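Long-range contact in SalCYP truncation (Salinispora tropica, PDB 7ABB), which binds heme c in a pocket of its mainly helical fold, as a member of the cytochrome P450 superfamily: residues 156-167 with 177-186. Numbering follows the deposited sequence.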
loop_
_atom_site.group_PDB
_atom_site.type_symbol
_atom_site.label_atom_id
_atom_site.label_comp_id
_atom_site.label_asym_id
_atom_site.label_seq_id
_atom_site.Cartn_x
_atom_site.Cartn_y
_atom_site.Cartn_z
ATOM N N HIS A 156 -3.285 -2.990 21.102
ATOM C CA HIS A 156 -1.974 -3.623 21.145
ATOM C C HIS A 156 -1.300 -3.559 19.779
ATOM O O HIS A 156 -0.139 -3.153 19.659
ATOM C CB HIS A 156 -2.120 -5.073 21.607
ATOM C CG HIS A 156 -0.820 -5.788 21.798
ATOM N ND1 HIS A 156 -0.374 -6.770 20.936
ATOM C CD2 HIS A 156 0.121 -5.682 22.765
ATOM C CE1 HIS A 156 0.787 -7.234 21.365
ATOM N NE2 HIS A 156 1.113 -6.586 22.468
ATOM N N LEU A 157 -2.029 -3.939 18.732
ATOM C CA LEU A 157 -1.451 -3.958 17.400
ATOM C C LEU A 157 -1.189 -2.546 16.899
ATOM O O LEU A 157 -0.205 -2.316 16.187
ATOM C CB LEU A 157 -2.371 -4.707 16.434
ATOM C CG LEU A 157 -2.539 -6.211 16.688
ATOM C CD1 LEU A 157 -3.395 -6.782 15.585
ATOM C CD2 LEU A 157 -1.198 -6.904 16.780
ATOM N N LEU A 158 -2.043 -1.585 17.263
ATOM C CA LEU A 158 -1.781 -0.208 16.862
ATOM C C LEU A 158 -0.464 0.281 17.451
ATOM O O LEU A 158 0.308 0.975 16.778
ATOM C CB LEU A 158 -2.936 0.688 17.305
ATOM C CG LEU A 158 -2.924 2.122 16.797
ATOM C CD1 LEU A 158 -3.146 2.171 15.319
ATOM C CD2 LEU A 158 -4.013 2.909 17.482
ATOM N N ALA A 159 -0.188 -0.090 18.706
ATOM C CA ALA A 159 1.061 0.297 19.355
ATOM C C ALA A 159 2.267 -0.304 18.642
ATOM O O ALA A 159 3.305 0.353 18.501
ATOM C CB ALA A 159 1.034 -0.137 20.822
ATOM N N ILE A 160 2.159 -1.557 18.200
ATOM C CA ILE A 160 3.241 -2.164 17.429
ATOM C C ILE A 160 3.464 -1.387 16.137
ATOM O O ILE A 160 4.595 -1.032 15.786
ATOM C CB ILE A 160 2.930 -3.645 17.149
ATOM C CG1 ILE A 160 2.918 -4.428 18.467
ATOM C CG2 ILE A 160 3.953 -4.227 16.174
ATOM C CD1 ILE A 160 2.564 -5.906 18.318
ATOM N N ASN A 161 2.379 -1.115 15.413
ATOM C CA ASN A 161 2.487 -0.433 14.129
ATOM C C ASN A 161 3.133 0.941 14.286
ATOM O O ASN A 161 4.015 1.318 13.509
ATOM C CB ASN A 161 1.101 -0.312 13.504
ATOM C CG ASN A 161 1.111 0.475 12.221
ATOM O OD1 ASN A 161 1.208 1.700 12.239
ATOM N ND2 ASN A 161 0.998 -0.213 11.101
ATOM N N VAL A 162 2.708 1.700 15.296
ATOM C CA VAL A 162 3.250 3.044 15.512
ATOM C C VAL A 162 4.733 2.981 15.861
ATOM O O VAL A 162 5.533 3.794 15.383
ATOM C CB VAL A 162 2.436 3.763 16.605
ATOM C CG1 VAL A 162 3.145 5.037 17.071
ATOM C CG2 VAL A 162 1.038 4.077 16.085
ATOM N N ALA A 163 5.125 2.039 16.721
ATOM C CA ALA A 163 6.536 1.900 17.064
ATOM C C ALA A 163 7.375 1.592 15.829
ATOM O O ALA A 163 8.516 2.051 15.710
ATOM C CB ALA A 163 6.714 0.807 18.116
ATOM N N MET A 164 6.820 0.821 14.893
ATOM C CA MET A 164 7.556 0.500 13.678
ATOM C C MET A 164 7.718 1.730 12.797
ATOM O O MET A 164 8.795 1.964 12.243
ATOM C CB MET A 164 6.849 -0.620 12.921
ATOM C CG MET A 164 6.917 -1.950 13.647
ATOM S SD MET A 164 6.295 -3.332 12.667
ATOM C CE MET A 164 6.827 -4.700 13.668
ATOM N N ILE A 165 6.662 2.531 12.653
ATOM C CA ILE A 165 6.778 3.770 11.887
ATOM C C ILE A 165 7.830 4.678 12.514
ATOM O O ILE A 165 8.689 5.234 11.819
ATOM C CB ILE A 165 5.417 4.478 11.788
ATOM C CG1 ILE A 165 4.443 3.660 10.944
ATOM C CG2 ILE A 165 5.589 5.877 11.163
ATOM C CD1 ILE A 165 3.009 4.113 11.069
ATOM N N ARG A 166 7.774 4.843 13.836
ATOM C CA ARG A 166 8.652 5.764 14.552
ATOM C C ARG A 166 10.049 5.208 14.792
ATOM O O ARG A 166 10.820 5.830 15.530
ATOM C CB ARG A 166 8.031 6.151 15.896
ATOM C CG ARG A 166 6.750 6.961 15.777
ATOM C CD ARG A 166 6.452 7.745 17.044
ATOM N NE ARG A 166 5.756 8.995 16.748
ATOM C CZ ARG A 166 6.359 10.122 16.374
ATOM N NH1 ARG A 166 5.640 11.212 16.132
ATOM N NH2 ARG A 166 7.680 10.165 16.242
ATOM N N SER A 167 10.391 4.067 14.203
ATOM C CA SER A 167 11.725 3.498 14.352
ATOM C C SER A 167 12.805 4.553 14.126
ATOM O O SER A 167 13.416 5.044 15.076
ATOM C CB SER A 167 11.917 2.341 13.376
ATOM O OG SER A 167 11.092 1.247 13.727
ATOM N N PHE A 177 6.031 0.186 22.852
ATOM C CA PHE A 177 7.079 -0.521 22.124
ATOM C C PHE A 177 8.037 0.476 21.477
ATOM O O PHE A 177 7.774 1.680 21.461
ATOM C CB PHE A 177 6.470 -1.442 21.060
ATOM C CG PHE A 177 5.491 -2.438 21.613
ATOM C CD1 PHE A 177 5.936 -3.601 22.224
ATOM C CD2 PHE A 177 4.126 -2.213 21.522
ATOM C CE1 PHE A 177 5.035 -4.524 22.741
ATOM C CE2 PHE A 177 3.219 -3.133 22.036
ATOM C CZ PHE A 177 3.679 -4.291 22.646
ATOM N N ASN A 178 9.145 -0.032 20.943
ATOM C CA ASN A 178 10.150 0.805 20.297
ATOM C C ASN A 178 10.809 -0.008 19.185
ATOM O O ASN A 178 10.383 -1.125 18.873
ATOM C CB ASN A 178 11.162 1.327 21.326
ATOM C CG ASN A 178 11.938 0.212 22.008
ATOM O OD1 ASN A 178 11.992 -0.919 21.521
ATOM N ND2 ASN A 178 12.551 0.533 23.142
ATOM N N ALA A 179 11.866 0.557 18.593
ATOM C CA ALA A 179 12.520 -0.079 17.453
ATOM C C ALA A 179 12.986 -1.493 17.775
ATOM O O ALA A 179 13.002 -2.357 16.890
ATOM C CB ALA A 179 13.708 0.767 16.990
ATOM N N GLU A 180 13.369 -1.749 19.028
ATOM C CA GLU A 180 13.936 -3.045 19.381
ATOM C C GLU A 180 12.857 -4.102 19.601
ATOM O O GLU A 180 13.015 -5.246 19.162
ATOM C CB GLU A 180 14.808 -2.911 20.634
ATOM C CG GLU A 180 16.303 -2.705 20.357
ATOM C CD GLU A 180 16.686 -1.244 20.143
ATOM O OE1 GLU A 180 16.308 -0.397 20.982
ATOM O OE2 GLU A 180 17.370 -0.945 19.138
ATOM N N THR A 181 11.758 -3.744 20.267
ATOM C CA THR A 181 10.759 -4.718 20.694
ATOM C C THR A 181 9.503 -4.744 19.831
ATOM O O THR A 181 8.641 -5.600 20.060
ATOM C CB THR A 181 10.335 -4.448 22.142
ATOM O OG1 THR A 181 9.479 -5.505 22.595
ATOM C CG2 THR A 181 9.589 -3.119 22.247
ATOM N N ALA A 182 9.361 -3.831 18.868
ATOM C CA ALA A 182 8.159 -3.806 18.043
ATOM C C ALA A 182 8.005 -5.103 17.248
ATOM O O ALA A 182 7.015 -5.826 17.400
ATOM C CB ALA A 182 8.196 -2.595 17.111
ATOM N N PHE A 183 8.975 -5.415 16.385
ATOM C CA PHE A 183 8.851 -6.621 15.570
ATOM C C PHE A 183 8.780 -7.892 16.410
ATOM O O PHE A 183 7.927 -8.745 16.111
ATOM C CB PHE A 183 9.998 -6.697 14.551
ATOM C CG PHE A 183 9.837 -7.805 13.547
ATOM C CD1 PHE A 183 8.825 -7.756 12.601
ATOM C CD2 PHE A 183 10.685 -8.895 13.552
ATOM C CE1 PHE A 183 8.666 -8.779 11.685
ATOM C CE2 PHE A 183 10.532 -9.918 12.635
ATOM C CZ PHE A 183 9.525 -9.862 11.702
ATOM N N PRO A 184 9.608 -8.091 17.441
ATOM C CA PRO A 184 9.407 -9.260 18.319
ATOM C C PRO A 184 7.998 -9.366 18.874
ATOM O O PRO A 184 7.463 -10.475 18.995
ATOM C CB PRO A 184 10.440 -9.035 19.429
ATOM C CG PRO A 184 11.508 -8.234 18.790
ATOM C CD PRO A 184 10.836 -7.352 17.780
ATOM N N ALA A 185 7.381 -8.234 19.226
ATOM C CA ALA A 185 6.010 -8.266 19.722
ATOM C C ALA A 185 5.059 -8.761 18.642
ATOM O O ALA A 185 4.135 -9.534 18.917
ATOM C CB ALA A 185 5.595 -6.875 20.210
ATOM N N LEU A 186 5.262 -8.315 17.405
ATOM C CA LEU A 186 4.447 -8.816 16.307
ATOM C C LEU A 186 4.637 -10.319 16.134
ATOM O O LEU A 186 3.668 -11.053 15.918
ATOM C CB LEU A 186 4.802 -8.082 15.015
ATOM C CG LEU A 186 4.076 -8.569 13.765
ATOM C CD1 LEU A 186 2.583 -8.406 13.919
ATOM C CD2 LEU A 186 4.570 -7.813 12.538
#
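In this cytochrome P450 fold, the helix carrying 156-165 and the start of helix 182-199 form a helical hairpin, consistent with the F and G helices of the family; the short segments run roughly antiparallel, at 147°, with axes 9.2 Å apart. Residues 168-176 of the connection are not modelled. A163 points its CB into the second segment, meeting A182 CB at 3.8 Å and packing on the backbone and CB of F177. Next to it I160 sends its two branches to different partners. With CG1 anti to the carbonyl carbon (chi1 -66°), that branch lies over one face of the F177 ring, a CH-pi contact 4.2 Å from CG1 to the centroid, and carries CD1 on to A185 CB, while CG2 packs against L186 CB and the carbonyl oxygen of A182. The same ring has A159 CB at its edge, near the ring plane. H156 finishes this side in an offset edge-to-face pair, the edge of F177 turned to the imidazole face with the planes at 82°. Just before helix 182-199, N178 OD1 accepts from E180 N, closing an Asx turn, and from T181 N, an Asx motif; T181 N lies almost straight ahead of the side-chain C=O, E180 N above its plane. The side chain of L186 is about 13 Å from heme c. Toward helix 222-235, which M164, F183 and L186 all touch, M164 stretches out beyond CG; its CG rests on A182 CB and its CE comes to 4.0 Å from L186 CD2. M164 CE also presses on F183 CA at 3.4 Å and meets the edge of the F183 ring at CD1.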